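Local structure of ADP-dependent (S)-NAD(P)H-hydrate dehydratase (Enterococcus faecalis, 2R3B) at residues B[261-269]-B[281-292]. The protein probably catalyses the ADP-dependent dehydration of the S form of hydrated NADH and NADPH, restoring the damaged cofactors. Sequence-based numbering, arbitrary orientation. Where two conformers were deposited one is given.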
# COMPACT_ATOMS: atom_id res chain seq x y z
N LEU B 261 20.57 14.77 9.68
CA LEU B 261 20.18 14.03 8.48
C LEU B 261 18.72 14.26 8.17
O LEU B 261 18.37 14.47 7.02
CB LEU B 261 20.41 12.52 8.67
CG LEU B 261 20.16 11.63 7.45
CD1 LEU B 261 20.97 12.12 6.26
CD2 LEU B 261 20.43 10.14 7.82
N HIS B 262 17.87 14.21 9.19
CA HIS B 262 16.43 14.47 9.00
C HIS B 262 16.17 15.80 8.25
O HIS B 262 15.42 15.84 7.31
CB HIS B 262 15.77 14.45 10.38
CG HIS B 262 14.33 14.84 10.42
ND1 HIS B 262 13.91 16.06 10.93
CD2 HIS B 262 13.20 14.14 10.13
CE1 HIS B 262 12.59 16.11 10.91
NE2 HIS B 262 12.13 14.96 10.43
N SER B 263 16.82 16.87 8.71
CA SER B 263 16.65 18.18 8.08
C SER B 263 17.41 18.32 6.74
O SER B 263 16.99 19.10 5.88
CB SER B 263 17.05 19.28 9.05
OG SER B 263 18.40 19.15 9.43
N LEU B 264 18.52 17.60 6.55
CA LEU B 264 19.25 17.64 5.27
C LEU B 264 18.39 17.07 4.18
O LEU B 264 18.22 17.64 3.10
CB LEU B 264 20.56 16.85 5.34
CG LEU B 264 21.37 16.71 4.05
CD1 LEU B 264 21.93 18.09 3.67
CD2 LEU B 264 22.49 15.73 4.24
N ILE B 265 17.80 15.92 4.46
CA ILE B 265 16.92 15.28 3.49
C ILE B 265 15.69 16.15 3.24
O ILE B 265 15.26 16.34 2.10
CB ILE B 265 16.52 13.86 3.94
CG1 ILE B 265 17.72 12.92 3.94
CG2 ILE B 265 15.45 13.29 2.98
CD1 ILE B 265 17.46 11.60 4.76
N GLY B 266 15.09 16.67 4.31
CA GLY B 266 13.89 17.46 4.17
C GLY B 266 14.19 18.73 3.40
O GLY B 266 13.39 19.18 2.61
N ASP B 267 15.38 19.31 3.61
CA ASP B 267 15.75 20.53 2.91
C ASP B 267 15.95 20.25 1.43
O ASP B 267 15.54 21.05 0.60
CB ASP B 267 17.03 21.11 3.51
CG ASP B 267 16.80 21.85 4.81
OD1 ASP B 267 15.63 22.10 5.21
OD2 ASP B 267 17.82 22.22 5.45
N ASP B 268 16.58 19.12 1.12
CA ASP B 268 16.76 18.68 -0.27
C ASP B 268 15.41 18.46 -0.96
O ASP B 268 15.20 18.89 -2.10
CB ASP B 268 17.62 17.41 -0.37
CG ASP B 268 19.10 17.68 -0.18
OD1 ASP B 268 19.48 18.88 -0.09
OD2 ASP B 268 19.86 16.66 -0.11
N LEU B 269 14.51 17.74 -0.28
CA LEU B 269 13.20 17.48 -0.88
C LEU B 269 12.38 18.76 -1.10
O LEU B 269 11.64 18.84 -2.06
CB LEU B 269 12.40 16.49 -0.04
CG LEU B 269 12.98 15.08 -0.01
CD1 LEU B 269 12.26 14.23 1.06
CD2 LEU B 269 12.89 14.45 -1.36
N ILE B 281 11.06 11.41 3.61
CA ILE B 281 12.32 11.53 4.30
C ILE B 281 12.78 10.13 4.69
O ILE B 281 13.90 9.74 4.43
CB ILE B 281 12.26 12.43 5.54
CG1 ILE B 281 11.93 13.88 5.11
CG2 ILE B 281 13.58 12.35 6.36
CD1 ILE B 281 11.60 14.83 6.30
N SER B 282 11.89 9.36 5.29
CA SER B 282 12.25 7.98 5.67
C SER B 282 12.74 7.14 4.48
O SER B 282 13.73 6.38 4.58
CB SER B 282 11.05 7.31 6.36
OG SER B 282 10.75 8.05 7.57
N GLN B 283 12.03 7.22 3.36
CA GLN B 283 12.34 6.38 2.20
C GLN B 283 13.69 6.74 1.59
O GLN B 283 14.34 5.91 0.99
CB GLN B 283 11.20 6.48 1.18
CG GLN B 283 9.95 5.74 1.68
CD GLN B 283 8.62 6.22 1.09
OE1 GLN B 283 8.55 7.14 0.23
NE2 GLN B 283 7.52 5.62 1.59
N ALA B 284 14.13 7.97 1.81
CA ALA B 284 15.45 8.46 1.34
C ALA B 284 16.62 8.07 2.22
O ALA B 284 17.79 8.21 1.81
CB ALA B 284 15.42 9.95 1.17
N LEU B 285 16.36 7.55 3.43
CA LEU B 285 17.45 7.26 4.36
C LEU B 285 18.53 6.34 3.82
O LEU B 285 19.72 6.66 3.96
CB LEU B 285 16.93 6.74 5.68
CG LEU B 285 16.26 7.82 6.53
CD1 LEU B 285 15.42 7.15 7.63
CD2 LEU B 285 17.27 8.89 7.10
N PRO B 286 18.16 5.19 3.24
CA PRO B 286 19.23 4.28 2.79
C PRO B 286 20.23 4.87 1.78
O PRO B 286 21.43 4.63 1.90
CB PRO B 286 18.46 3.10 2.22
CG PRO B 286 17.12 3.13 2.96
CD PRO B 286 16.82 4.59 3.09
N THR B 287 19.74 5.66 0.82
CA THR B 287 20.64 6.30 -0.17
C THR B 287 21.48 7.41 0.42
O THR B 287 22.68 7.51 0.16
CB THR B 287 19.90 6.75 -1.41
OG1 THR B 287 18.82 7.62 -1.04
CG2 THR B 287 19.33 5.56 -2.12
N TYR B 288 20.88 8.23 1.28
CA TYR B 288 21.65 9.27 1.94
C TYR B 288 22.71 8.73 2.89
O TYR B 288 23.84 9.22 2.91
CB TYR B 288 20.73 10.23 2.71
CG TYR B 288 20.19 11.36 1.89
CD1 TYR B 288 19.16 11.14 0.99
CD2 TYR B 288 20.75 12.64 1.96
CE1 TYR B 288 18.63 12.18 0.22
CE2 TYR B 288 20.24 13.68 1.19
CZ TYR B 288 19.18 13.44 0.33
OH TYR B 288 18.64 14.45 -0.46
N MSE B 289 22.36 7.72 3.69
CA MSE B 289 23.31 7.18 4.64
C MSE B 289 24.50 6.52 3.95
O MSE B 289 25.61 6.62 4.44
CB MSE B 289 22.63 6.23 5.62
CG MSE B 289 21.63 6.95 6.51
SE MSE B 289 20.70 5.80 7.73
CE MSE B 289 22.14 5.31 8.79
N LYS B 290 24.26 5.89 2.81
CA LYS B 290 25.34 5.28 2.05
C LYS B 290 26.38 6.33 1.63
O LYS B 290 27.57 6.08 1.65
CB LYS B 290 24.76 4.58 0.81
CG LYS B 290 25.79 3.75 0.03
CD LYS B 290 26.24 2.52 0.82
CE LYS B 290 27.38 1.82 0.09
NZ LYS B 290 27.68 0.57 0.81
N LYS B 291 25.90 7.51 1.27
CA LYS B 291 26.76 8.57 0.76
C LYS B 291 27.73 9.05 1.84
O LYS B 291 28.88 9.32 1.55
CB LYS B 291 25.92 9.73 0.20
CG LYS B 291 26.67 11.09 0.15
CD LYS B 291 26.13 12.01 -0.93
CE LYS B 291 26.57 13.48 -0.73
NZ LYS B 291 27.81 13.65 0.10
N TYR B 292 27.27 9.11 3.10
CA TYR B 292 28.10 9.57 4.24
C TYR B 292 28.83 8.49 5.01
O TYR B 292 29.73 8.79 5.82
CB TYR B 292 27.28 10.45 5.17
CG TYR B 292 26.80 11.64 4.40
CD1 TYR B 292 27.66 12.68 4.12
CD2 TYR B 292 25.53 11.68 3.83
CE1 TYR B 292 27.27 13.74 3.33
CE2 TYR B 292 25.12 12.75 3.05
CZ TYR B 292 26.00 13.78 2.80
OH TYR B 292 25.64 14.86 2.02
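Ile-265 lays its CG1 over one face of the Tyr-288 ring where the last two helices of the ribokinase-like fold pack almost crosswise, their axes 106° apart and 9.7 Å from each other at closest approach. The contact is of CH-pi type: Ile-265 CG1 lies 3.5 Å from the centroid of the Tyr-288 ring, only 8° off its normal. With CG1 anti to the carbonyl carbon (chi1 -67°) and CG2 anti to the backbone N, the two branches part, CG1 to the ring and CG2 to Ala-284 CB and Ile-281 CA. The packing is knobs-into-holes in both directions. Ile-265 enters the hole formed by Ile-281, Ala-284, Leu-285 and Tyr-288, while Ile-281 settles among His-262, Ile-265, Gly-266 and Leu-269, and Tyr-288 among Leu-261, Leu-264, Ile-265 and Asp-268.

The apolar core extends through Leu-261, whose CD2 meets Leu-285 CD2 at a tight 3.5 Å and also touches CG of selenomethionine Met-289. Leu-261 and Met-289 both reach Phe-244 of helix 233-247, so a third helix joins this core. The His-262 side chain lies about 5 Å from Gly-234, predicted to bind AMP, whereas Pro-286 and Lys-290 meet a second subunit.

One polar bond spans the interface. Tyr-288 OH donates to Asp-268 OD2 at 2.5 Å, meeting its anti lone pair; OD2 lies at the ring edge in its plane, while the carboxylate is inclined to the ring. The other oxygen, OD1, forms a salt bridge with Lys-271, which would be expected to favour the charged carboxylate. Ile-265 on a face and Asp-268 at the hydroxyl probably restrict the rotation of the Tyr-288 ring, so a short, charge-assisted hydrogen bond probably reinforces a largely apolar helix-helix junction.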